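Long-range contacts in Aureochrome1-like protein (Ochromonas danica, PDB 6I20), which probably senses blue light through a LOV domain, a PAS-fold module that binds flavin mononucleotide: residues Ile25-Ile30 and Gly50-Phe55; Thr41-Ser46 and Tyr86-Ser91; Gly76-Val81 and Gln96-Ala101. All coordinates share one frame; numbering follows the deposited sequence. Where two conformers were deposited one is given.

Interaction 1 of 3, residues Ile25-Ile30 and Gly50-Phe55; sequences IPDNPI and GRNCRF. With FMN (flavin mononucleotide), chain E.
The run Asn52-Cys53-Arg54-Phe55 belongs to the Asn-Cys-Arg-Phe motif of LOV domains, and in this contact Asn52 and Arg54 grasp Asp27 and its turn beside the flavin mononucleotide. Arg54 and Asp27 form an end-on, two-nitrogen salt bridge. Arg54 NH1 donates to Asp27 OD2 over 2.8 Å and Arg54 NH2 to Asp27 OD1 over 2.9 Å, each carboxylate oxygen using its syn lone pair, with the two planes only 15° apart. Arg54 NH2 also donates to FMN O1P (2.7 Å), so one guanidinium serves both a carboxylate and a phosphate. Over its face sits Asn52 OD1.

Asn52 has CG anti to the backbone N (chi1 -175°), which places its amide between Asp27 and the ribityl chain. Asn52 ND2 points its N-H nearly straight at Asp27 O (2.9 Å), while Asn52 OD1 accepts from FMN O2' (2.8 Å) and from Arg54 N, closing an Asx turn. An amide suits this place because one end must donate and the other accept. Water 1 ties Asn28 O and Cys53 N to FMN O2'.

Ile30 N donates to Arg51 O and Gly50 N to Ile30 O. At the positive phi of Gly50 a CB would be pressed against the carbonyl O of Leu49, which suits glycine, and Pro29 CB packs on Gly50 C (3.5 Å). The tip of Ile30, CD1, meets Cys53 SG and the rim of the Phe55 ring.

In this one of its two conformers Cys53 SG lies 3.6 Å from FMN C4A, too far for a covalent bond, consistent with the dark state of a LOV domain, in which light later joins cysteine to this carbon. With two partners for its charge, Arg54 is probably held firmly, and would partly neutralise both the phosphate and Asp27.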
loop_
_atom_site.group_PDB
_atom_site.type_symbol
_atom_site.label_atom_id
_atom_site.label_comp_id
_atom_site.label_asym_id
_atom_site.label_seq_id
_atom_site.Cartn_x
_atom_site.Cartn_y
_atom_site.Cartn_z
ATOM N N ILE A 25 -10.561 1.684 12.375
ATOM C CA ILE A 25 -9.669 1.451 13.542
ATOM C C ILE A 25 -8.722 2.640 13.611
ATOM O O ILE A 25 -8.257 3.124 12.566
ATOM C CB ILE A 25 -8.920 0.121 13.329
ATOM C CG1 ILE A 25 -9.903 -1.036 13.133
ATOM C CG2 ILE A 25 -7.989 -0.148 14.491
ATOM C CD1 ILE A 25 -9.258 -2.376 12.847
ATOM N N PRO A 26 -8.377 3.122 14.826
ATOM C CA PRO A 26 -7.473 4.257 14.860
ATOM C C PRO A 26 -6.204 4.077 14.034
ATOM O O PRO A 26 -5.559 3.026 14.079
ATOM C CB PRO A 26 -7.096 4.381 16.327
ATOM C CG PRO A 26 -8.085 3.573 17.065
ATOM C CD PRO A 26 -8.911 2.767 16.142
ATOM N N ASP A 27 -5.913 5.117 13.263
ATOM C CA ASP A 27 -4.774 5.210 12.401
ATOM C C ASP A 27 -4.772 4.295 11.188
ATOM O O ASP A 27 -3.736 4.079 10.586
ATOM C CB ASP A 27 -3.453 5.031 13.185
ATOM C CG ASP A 27 -2.304 5.800 12.555
ATOM O OD1 ASP A 27 -2.546 6.739 11.755
ATOM O OD2 ASP A 27 -1.118 5.455 12.851
ATOM N N ASN A 28 -5.947 3.816 10.804
ATOM C CA ASN A 28 -6.105 3.087 9.550
ATOM C C ASN A 28 -5.050 2.001 9.338
ATOM O O ASN A 28 -4.317 1.986 8.313
ATOM C CB ASN A 28 -6.090 4.091 8.376
ATOM C CG ASN A 28 -6.502 3.491 7.049
ATOM O OD1 ASN A 28 -7.248 2.509 6.985
ATOM N ND2 ASN A 28 -6.004 4.080 5.983
ATOM N N PRO A 29 -4.975 1.062 10.293
ATOM C CA PRO A 29 -3.929 0.058 10.241
ATOM C C PRO A 29 -4.213 -1.098 9.288
ATOM O O PRO A 29 -5.370 -1.364 8.911
ATOM C CB PRO A 29 -3.918 -0.464 11.647
ATOM C CG PRO A 29 -5.350 -0.416 12.054
ATOM C CD PRO A 29 -5.818 0.884 11.469
ATOM N N ILE A 30 -3.160 -1.817 8.993
ATOM C CA ILE A 30 -3.208 -3.037 8.208
ATOM C C ILE A 30 -3.953 -4.119 9.006
ATOM O O ILE A 30 -3.629 -4.399 10.168
ATOM C CB ILE A 30 -1.806 -3.526 7.868
ATOM C CG1 ILE A 30 -1.035 -2.546 7.014
ATOM C CG2 ILE A 30 -1.825 -4.900 7.214
ATOM C CD1 ILE A 30 0.465 -2.864 7.009
ATOM N N GLY A 50 -1.935 -4.389 12.466
ATOM C CA GLY A 50 -2.167 -3.386 13.524
ATOM C C GLY A 50 -1.358 -2.118 13.395
ATOM O O GLY A 50 -1.463 -1.237 14.263
ATOM N N ARG A 51 -0.552 -2.017 12.336
ATOM C CA ARG A 51 0.294 -0.867 12.072
ATOM C C ARG A 51 -0.146 -0.140 10.803
ATOM O O ARG A 51 -0.584 -0.768 9.847
ATOM C CB ARG A 51 1.756 -1.323 11.896
ATOM C CG ARG A 51 2.287 -2.091 13.107
ATOM C CD ARG A 51 2.617 -1.129 14.239
ATOM N NE ARG A 51 3.362 0.032 13.787
ATOM C CZ ARG A 51 4.684 0.101 13.580
ATOM N NH1 ARG A 51 5.173 1.198 13.111
ATOM N NH2 ARG A 51 5.512 -0.898 13.872
ATOM N N ASN A 52 -0.059 1.184 10.798
ATOM C CA ASN A 52 -0.188 1.972 9.580
ATOM C C ASN A 52 1.034 1.731 8.701
ATOM O O ASN A 52 2.171 1.692 9.200
ATOM C CB ASN A 52 -0.311 3.455 9.934
ATOM C CG ASN A 52 -0.573 4.309 8.731
ATOM O OD1 ASN A 52 0.335 4.556 7.949
ATOM N ND2 ASN A 52 -1.827 4.744 8.571
ATOM N N CYS A 53 0.828 1.644 7.392
ATOM C CA CYS A 53 1.895 1.314 6.439
ATOM C C CYS A 53 3.023 2.395 6.276
ATOM O O CYS A 53 4.031 2.139 5.621
ATOM C CB CYS A 53 1.261 0.910 5.082
ATOM S SG CYS A 53 2.039 -0.481 4.261
ATOM N N ARG A 54 2.874 3.547 6.944
ATOM C CA ARG A 54 3.892 4.564 6.871
ATOM C C ARG A 54 5.228 4.096 7.414
ATOM O O ARG A 54 6.230 4.791 7.226
ATOM C CB ARG A 54 3.458 5.849 7.564
ATOM C CG ARG A 54 3.529 5.806 9.067
ATOM C CD ARG A 54 3.235 7.157 9.699
ATOM N NE ARG A 54 1.868 7.587 9.532
ATOM C CZ ARG A 54 0.853 7.187 10.288
ATOM N NH1 ARG A 54 1.023 6.360 11.309
ATOM N NH2 ARG A 54 -0.373 7.624 10.014
ATOM N N PHE A 55 5.283 2.986 8.145
ATOM C CA PHE A 55 6.572 2.439 8.578
ATOM C C PHE A 55 7.556 2.126 7.457
ATOM O O PHE A 55 8.751 1.944 7.678
ATOM C CB PHE A 55 6.427 1.224 9.538
ATOM C CG PHE A 55 5.820 -0.007 8.899
ATOM C CD1 PHE A 55 6.591 -0.856 8.124
ATOM C CD2 PHE A 55 4.479 -0.317 9.081
ATOM C CE1 PHE A 55 6.025 -1.970 7.544
ATOM C CE2 PHE A 55 3.913 -1.426 8.473
ATOM C CZ PHE A 55 4.677 -2.236 7.682
HETATM N N1 FMN E . 2.700 4.061 2.208
HETATM C C2 FMN E . 3.892 3.613 1.758
HETATM O O2 FMN E . 4.882 4.375 1.853
HETATM N N3 FMN E . 4.072 2.379 1.228
HETATM C C4 FMN E . 3.038 1.496 1.086
HETATM O O4 FMN E . 3.232 0.384 0.524
HETATM C C4A FMN E . 1.765 1.903 1.576
HETATM N N5 FMN E . 0.692 1.055 1.486
HETATM C C5A FMN E . -0.515 1.523 1.886
HETATM C C6 FMN E . -1.652 0.691 1.790
HETATM C C7 FMN E . -2.883 1.108 2.177
HETATM C C7M FMN E . -4.112 0.183 2.024
HETATM C C8 FMN E . -3.072 2.429 2.711
HETATM C C8M FMN E . -4.425 2.906 3.127
HETATM C C9 FMN E . -1.981 3.257 2.819
HETATM C C9A FMN E . -0.716 2.864 2.405
HETATM N N10 FMN E . 0.417 3.700 2.576
HETATM C C10 FMN E . 1.620 3.253 2.109
HETATM C "C1'" FMN E . 0.276 5.088 3.001
HETATM C "C2'" FMN E . 0.355 5.340 4.509
HETATM O "O2'" FMN E . -0.266 4.238 5.188
HETATM C "C3'" FMN E . -0.394 6.621 4.845
HETATM O "O3'" FMN E . -1.747 6.588 4.360
HETATM C "C4'" FMN E . 0.263 7.889 4.348
HETATM O "O4'" FMN E . 1.627 7.891 4.805
HETATM C "C5'" FMN E . -0.454 9.151 4.936
HETATM O "O5'" FMN E . -0.855 8.906 6.326
HETATM P P FMN E . -1.022 10.202 7.271
HETATM O O1P FMN E . -1.341 9.690 8.622
HETATM O O2P FMN E . 0.256 10.930 7.207
HETATM O O3P FMN E . -2.162 10.972 6.617
HETATM O O HOH W 1 -2.041 1.965 6.532
#

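Interaction 2 of 3, residues Thr41-Ser46 and Tyr86-Ser91; sequences TGYALS and YRKDGS
Lys88 leaves its backbone with CG anti to N (chi1 -174°) and bends at the CG-CD bond (chi3 70°), which lays its aliphatic chain over Tyr43 and then swings the end toward Gly42. Tyr43 meets it with CG anti to its carbonyl carbon (chi1 -70°), which turns the ring toward the turn at 86-91. Lys88 CB stands over the middle of that ring, 3.7 Å from the centroid, in a CH-pi contact, and Lys88 CD continues along the same face to Tyr43 CD1 (3.7 Å). A long, flexible lysine suits this role: its methylenes cover the aromatic surface while its amine stays in a polar setting. In this conformer NZ forms a salt bridge with Glu47, and water 2 links it to Gly42 O.

The backbones join through one hydrogen bond, Lys88 N to Thr41 O (2.9 Å), nearly in line with the carbonyl. Arg87 CB packs against Thr41 O at 3.3 Å. Gly42 leaves helix 35-41 with a positive phi at which a CB would press on the carbonyl O of Thr41, so glycine suits it. At the far end of the ring, water 3 accepts from Tyr43 OH (2.6 Å) and donates to Tyr86 O; Phe55 packs edge-to-face with Tyr43.

Within 86-91 the turn is braced by its own side chains. Asp89 OD1 accepts from Ser91 N, making an Asx turn, and from Ser91 OG, which in turn receives Arg87 NH1 (2.9 Å). The type I turn from Arg87 to Gly90, with Gly90 at positive phi and Arg87 N bonded to Ser91 O, carries a G1 bulge. It closes the hairpin of strands 79-86 and 92-103 in this PAS fold, here packed against the C-terminal end of helix 35-41.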
loop_
_atom_site.group_PDB
_atom_site.type_symbol
_atom_site.label_atom_id
_atom_site.label_comp_id
_atom_site.label_asym_id
_atom_site.label_seq_id
_atom_site.Cartn_x
_atom_site.Cartn_y
_atom_site.Cartn_z
ATOM N N THR A 41 9.122 -6.504 1.863
ATOM C CA THR A 41 9.500 -5.553 2.890
ATOM C C THR A 41 10.417 -6.117 3.965
ATOM O O THR A 41 11.061 -5.312 4.692
ATOM C CB THR A 41 8.259 -4.963 3.569
ATOM O OG1 THR A 41 7.590 -5.980 4.337
ATOM C CG2 THR A 41 7.342 -4.296 2.591
ATOM N N GLY A 42 10.511 -7.437 4.098
ATOM C CA GLY A 42 11.314 -8.058 5.155
ATOM C C GLY A 42 10.683 -8.172 6.530
ATOM O O GLY A 42 11.328 -8.679 7.453
ATOM N N TYR A 43 9.438 -7.713 6.702
ATOM C CA TYR A 43 8.756 -7.774 7.982
ATOM C C TYR A 43 7.996 -9.070 8.131
ATOM O O TYR A 43 7.497 -9.603 7.125
ATOM C CB TYR A 43 7.789 -6.587 8.155
ATOM C CG TYR A 43 8.493 -5.262 8.347
ATOM C CD1 TYR A 43 8.847 -4.829 9.611
ATOM C CD2 TYR A 43 8.850 -4.457 7.271
ATOM C CE1 TYR A 43 9.514 -3.629 9.789
ATOM C CE2 TYR A 43 9.505 -3.258 7.451
ATOM C CZ TYR A 43 9.854 -2.856 8.716
ATOM O OH TYR A 43 10.520 -1.679 8.906
ATOM N N ALA A 44 7.902 -9.594 9.343
ATOM C CA ALA A 44 7.024 -10.696 9.674
ATOM C C ALA A 44 5.596 -10.192 9.756
ATOM O O ALA A 44 5.310 -9.031 10.067
ATOM C CB ALA A 44 7.434 -11.351 10.981
ATOM N N LEU A 45 4.645 -11.090 9.512
ATOM C CA LEU A 45 3.227 -10.709 9.585
ATOM C C LEU A 45 2.870 -10.081 10.954
ATOM O O LEU A 45 2.139 -9.084 11.025
ATOM C CB LEU A 45 2.318 -11.933 9.340
ATOM C CG LEU A 45 0.825 -11.635 9.258
ATOM C CD1 LEU A 45 0.473 -10.653 8.135
ATOM C CD2 LEU A 45 0.078 -12.947 9.055
ATOM N N SER A 46 3.435 -10.649 12.013
ATOM C CA SER A 46 3.206 -10.177 13.377
ATOM C C SER A 46 3.788 -8.791 13.636
ATOM O O SER A 46 3.453 -8.206 14.678
ATOM C CB SER A 46 3.822 -11.191 14.341
ATOM O OG SER A 46 5.178 -11.385 13.996
ATOM N N TYR A 86 11.438 1.671 2.426
ATOM C CA TYR A 86 12.523 1.080 3.209
ATOM C C TYR A 86 12.092 -0.288 3.745
ATOM O O TYR A 86 10.999 -0.432 4.325
ATOM C CB TYR A 86 12.851 1.964 4.425
ATOM C CG TYR A 86 13.528 3.268 4.067
ATOM C CD1 TYR A 86 12.816 4.311 3.493
ATOM C CD2 TYR A 86 14.880 3.466 4.330
ATOM C CE1 TYR A 86 13.422 5.500 3.162
ATOM C CE2 TYR A 86 15.484 4.672 4.025
ATOM C CZ TYR A 86 14.742 5.682 3.417
ATOM O OH TYR A 86 15.298 6.912 3.032
ATOM N N ARG A 87 12.967 -1.280 3.575
ATOM C CA ARG A 87 12.754 -2.603 4.160
ATOM C C ARG A 87 13.163 -2.576 5.631
ATOM O O ARG A 87 13.798 -1.628 6.114
ATOM C CB ARG A 87 13.586 -3.647 3.424
ATOM C CG ARG A 87 13.246 -3.739 1.943
ATOM C CD ARG A 87 13.845 -4.999 1.338
ATOM N NE ARG A 87 13.567 -5.129 -0.096
ATOM C CZ ARG A 87 14.239 -4.493 -1.050
ATOM N NH1 ARG A 87 15.243 -3.669 -0.733
ATOM N NH2 ARG A 87 13.922 -4.676 -2.324
ATOM N N LYS A 88 12.856 -3.662 6.344
ATOM C CA LYS A 88 13.201 -3.789 7.761
ATOM C C LYS A 88 14.700 -3.612 7.933
ATOM O O LYS A 88 15.121 -3.023 8.937
ATOM C CB LYS A 88 12.716 -5.151 8.317
ATOM C CG LYS A 88 12.916 -5.279 9.824
ATOM C CD LYS A 88 12.128 -6.387 10.494
ATOM C CE LYS A 88 12.640 -7.746 10.116
ATOM N NZ LYS A 88 11.927 -8.818 10.872
ATOM N N ASP A 89 15.496 -4.133 6.992
ATOM C CA ASP A 89 16.970 -4.017 7.086
ATOM C C ASP A 89 17.533 -2.644 6.680
ATOM O O ASP A 89 18.763 -2.454 6.711
ATOM C CB ASP A 89 17.672 -5.169 6.340
ATOM C CG ASP A 89 17.525 -5.114 4.822
ATOM O OD1 ASP A 89 16.971 -4.132 4.269
ATOM O OD2 ASP A 89 18.009 -6.091 4.164
ATOM N N GLY A 90 16.650 -1.696 6.304
ATOM C CA GLY A 90 17.059 -0.349 5.934
ATOM C C GLY A 90 17.372 -0.170 4.466
ATOM O O GLY A 90 17.587 0.953 4.038
ATOM N N SER A 91 17.396 -1.254 3.681
ATOM C CA SER A 91 17.605 -1.133 2.249
ATOM C C SER A 91 16.364 -0.469 1.636
ATOM O O SER A 91 15.262 -0.587 2.173
ATOM C CB SER A 91 17.878 -2.506 1.609
ATOM O OG SER A 91 16.798 -3.417 1.726
HETATM O O HOH W 2 11.107 -11.104 9.178
HETATM O O HOH W 3 10.724 0.083 6.989
#

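Interaction 3 of 3, residues Gly76-Val81 and Gln96-Ala101. With FMN (flavin mononucleotide), chain E.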
loop_
_atom_site.group_PDB
_atom_site.type_symbol
_atom_site.label_atom_id
_atom_site.label_comp_id
_atom_site.label_asym_id
_atom_site.label_seq_id
_atom_site.Cartn_x
_atom_site.Cartn_y
_atom_site.Cartn_z
ATOM N N GLY A 76 -11.560 10.316 -1.586
ATOM C CA GLY A 76 -12.142 9.089 -2.089
ATOM C C GLY A 76 -11.813 8.778 -3.542
ATOM O O GLY A 76 -12.665 8.358 -4.299
ATOM N N GLU A 77 -10.568 8.956 -3.939
ATOM C CA GLU A 77 -10.145 8.655 -5.309
ATOM C C GLU A 77 -9.056 7.600 -5.294
ATOM O O GLU A 77 -8.116 7.722 -4.469
ATOM C CB GLU A 77 -9.600 9.925 -5.964
ATOM C CG GLU A 77 -10.539 11.125 -5.948
ATOM C CD GLU A 77 -9.954 12.318 -6.659
ATOM O OE1 GLU A 77 -9.363 13.221 -5.985
ATOM O OE2 GLU A 77 -10.034 12.342 -7.907
ATOM N N ASP A 78 -9.166 6.574 -6.159
ATOM C CA ASP A 78 -8.091 5.577 -6.395
ATOM C C ASP A 78 -6.843 6.335 -6.824
ATOM O O ASP A 78 -6.943 7.294 -7.637
ATOM C CB ASP A 78 -8.340 4.632 -7.583
ATOM C CG ASP A 78 -9.417 3.590 -7.364
ATOM O OD1 ASP A 78 -10.010 3.503 -6.286
ATOM O OD2 ASP A 78 -9.630 2.824 -8.328
ATOM N N THR A 79 -5.680 5.792 -6.497
ATOM C CA THR A 79 -4.484 6.587 -6.633
ATOM C C THR A 79 -3.260 5.721 -6.914
ATOM O O THR A 79 -3.136 4.632 -6.355
ATOM C CB THR A 79 -4.324 7.376 -5.317
ATOM O OG1 THR A 79 -5.512 8.153 -5.113
ATOM C CG2 THR A 79 -3.148 8.287 -5.391
ATOM N N THR A 80 -2.374 6.214 -7.783
ATOM C CA THR A 80 -1.107 5.579 -8.075
ATOM C C THR A 80 -0.012 6.596 -7.744
ATOM O O THR A 80 -0.046 7.735 -8.237
ATOM C CB THR A 80 -0.977 5.249 -9.568
ATOM O OG1 THR A 80 -2.109 4.499 -9.988
ATOM C CG2 THR A 80 0.275 4.446 -9.853
ATOM N N VAL A 81 0.966 6.160 -6.972
ATOM C CA VAL A 81 2.176 6.987 -6.729
ATOM C C VAL A 81 3.397 6.094 -6.872
ATOM O O VAL A 81 3.312 4.845 -6.757
ATOM C CB VAL A 81 2.241 7.694 -5.345
ATOM C CG1 VAL A 81 1.100 8.672 -5.159
ATOM C CG2 VAL A 81 2.321 6.682 -4.232
ATOM N N GLN A 96 5.867 1.366 -6.797
ATOM C CA GLN A 96 4.675 1.868 -7.490
ATOM C C GLN A 96 3.491 1.335 -6.742
ATOM O O GLN A 96 3.228 0.104 -6.735
ATOM C CB GLN A 96 4.655 1.444 -8.961
ATOM C CG GLN A 96 3.440 1.998 -9.670
ATOM C CD GLN A 96 3.430 1.612 -11.130
ATOM O OE1 GLN A 96 4.293 2.009 -11.841
ATOM N NE2 GLN A 96 2.461 0.816 -11.542
ATOM N N LEU A 97 2.840 2.239 -5.994
ATOM C CA LEU A 97 1.822 1.931 -5.028
ATOM C C LEU A 97 0.460 2.335 -5.562
ATOM O O LEU A 97 0.267 3.454 -5.971
ATOM C CB LEU A 97 2.114 2.739 -3.747
ATOM C CG LEU A 97 1.084 2.680 -2.656
ATOM C CD1 LEU A 97 0.877 1.275 -2.095
ATOM C CD2 LEU A 97 1.490 3.627 -1.514
ATOM N N PHE A 98 -0.472 1.386 -5.525
ATOM C CA PHE A 98 -1.882 1.618 -5.899
ATOM C C PHE A 98 -2.733 1.499 -4.649
ATOM O O PHE A 98 -2.626 0.492 -3.941
ATOM C CB PHE A 98 -2.300 0.488 -6.864
ATOM C CG PHE A 98 -3.791 0.376 -7.107
ATOM C CD1 PHE A 98 -4.507 1.451 -7.586
ATOM C CD2 PHE A 98 -4.454 -0.804 -6.868
ATOM C CE1 PHE A 98 -5.876 1.318 -7.849
ATOM C CE2 PHE A 98 -5.798 -0.928 -7.140
ATOM C CZ PHE A 98 -6.508 0.131 -7.595
ATOM N N ILE A 99 -3.585 2.494 -4.399
ATOM C CA ILE A 99 -4.501 2.417 -3.259
ATOM C C ILE A 99 -5.907 2.678 -3.762
ATOM O O ILE A 99 -6.156 3.591 -4.547
ATOM C CB ILE A 99 -4.111 3.381 -2.103
ATOM C CG1 ILE A 99 -2.689 3.090 -1.649
ATOM C CG2 ILE A 99 -5.052 3.244 -0.913
ATOM C CD1 ILE A 99 -2.123 4.150 -0.697
ATOM N N ALA A 100 -6.816 1.815 -3.320
ATOM C CA ALA A 100 -8.219 1.889 -3.739
ATOM C C ALA A 100 -9.152 1.576 -2.580
ATOM O O ALA A 100 -8.869 0.748 -1.733
ATOM C CB ALA A 100 -8.502 0.898 -4.852
ATOM N N ALA A 101 -10.299 2.244 -2.597
ATOM C CA ALA A 101 -11.372 1.919 -1.676
ATOM C C ALA A 101 -12.045 0.602 -2.050
ATOM O O ALA A 101 -12.311 0.346 -3.232
ATOM C CB ALA A 101 -12.400 3.014 -1.658
HETATM N N1 FMN E . 2.700 4.061 2.208
HETATM C C2 FMN E . 3.892 3.613 1.758
HETATM O O2 FMN E . 4.882 4.375 1.853
HETATM N N3 FMN E . 4.072 2.379 1.228
HETATM C C4 FMN E . 3.038 1.496 1.086
HETATM O O4 FMN E . 3.232 0.384 0.524
HETATM C C4A FMN E . 1.765 1.903 1.576
HETATM N N5 FMN E . 0.692 1.055 1.486
HETATM C C5A FMN E . -0.515 1.523 1.886
HETATM C C6 FMN E . -1.652 0.691 1.790
HETATM C C7 FMN E . -2.883 1.108 2.177
HETATM C C7M FMN E . -4.112 0.183 2.024
HETATM C C8 FMN E . -3.072 2.429 2.711
HETATM C C8M FMN E . -4.425 2.906 3.127
HETATM C C9 FMN E . -1.981 3.257 2.819
HETATM C C9A FMN E . -0.716 2.864 2.405
HETATM N N10 FMN E . 0.417 3.700 2.576
HETATM C C10 FMN E . 1.620 3.253 2.109
HETATM C "C1'" FMN E . 0.276 5.088 3.001
HETATM C "C2'" FMN E . 0.355 5.340 4.509
HETATM O "O2'" FMN E . -0.266 4.238 5.188
HETATM C "C3'" FMN E . -0.394 6.621 4.845
HETATM O "O3'" FMN E . -1.747 6.588 4.360
HETATM C "C4'" FMN E . 0.263 7.889 4.348
HETATM O "O4'" FMN E . 1.627 7.891 4.805
HETATM C "C5'" FMN E . -0.454 9.151 4.936
HETATM O "O5'" FMN E . -0.855 8.906 6.326
HETATM P P FMN E . -1.022 10.202 7.271
HETATM O O1P FMN E . -1.341 9.690 8.622
HETATM O O2P FMN E . 0.256 10.930 7.207
HETATM O O3P FMN E . -2.162 10.972 6.617
HETATM O O HOH W 4 -12.122 1.685 -5.615
HETATM O O HOH W 5 -10.618 4.584 -4.218
#
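Leu97 begins against Val81: its CB lies 4.0 Å from Val81 CG2, the two side chains running side by side in the same direction. CG is anti to the backbone N (chi1 174°), which carries the fork toward the flavin. There Leu97 CD1 sits 3.6 Å from both FMN N5 and FMN O4, while Leu97 CD2 rests 3.5 Å from FMN C4A, on the face of the ring system opposite Cys53. A branched, nonpolar leucine suits this place because its two methyls can spread over the flat isoalloxazine. Replacing Leu97 by an alanine would probably open a gap beneath the flavin and let the ring system shift, since both methyls touching it would be gone.

The backbone here is the antiparallel hairpin of strands 79-86 and 92-103, an edge of the PAS sheet. Val81 and Leu97 form a hydrogen-bonded pair, as do Thr79 and Ile99, with Thr80 and Phe98 a non-hydrogen-bonded pair between them. Ile99 shares the flavin-facing side with Leu97, and in this conformer its CD1 touches FMN C9 at 3.6 Å; helix 63-75 packs on Val81 and Ile99.

On the other side, Thr80 CG2 meets Gln96 CG at 4.0 Å, and Gln96 OE1 is hydrogen-bonded to Tyr123 OH. Phe98 CE1, at the ring edge, lies 4.1 Å from Asp78 OD2, with the carboxylate plane perpendicular to the ring. Water 4 links Asp78 OD1 to Ala101 O.

How the interactions relate
All three contacts lie within one PAS domain. Along the chain, interaction 1 (25-30 with 50-55) closes before interaction 3 (76-81 with 96-101) opens, whereas interaction 2 (41-46 with 86-91) crosses both. Interactions 1 and 3 have centres about 16 Å apart and do not touch, yet both meet the flavin: interaction 1 brings the cysteine to one face and an arginine to the phosphate, interaction 3 the sheet to the other face. Interaction 2 lies at the surface, at the far end of the same hairpin, its centre about 22 Å from that of interaction 3 and about 15 Å from that of interaction 1. Phe55 and Tyr43 join it to interaction 1, so turn, helix end and cofactor loop pack together.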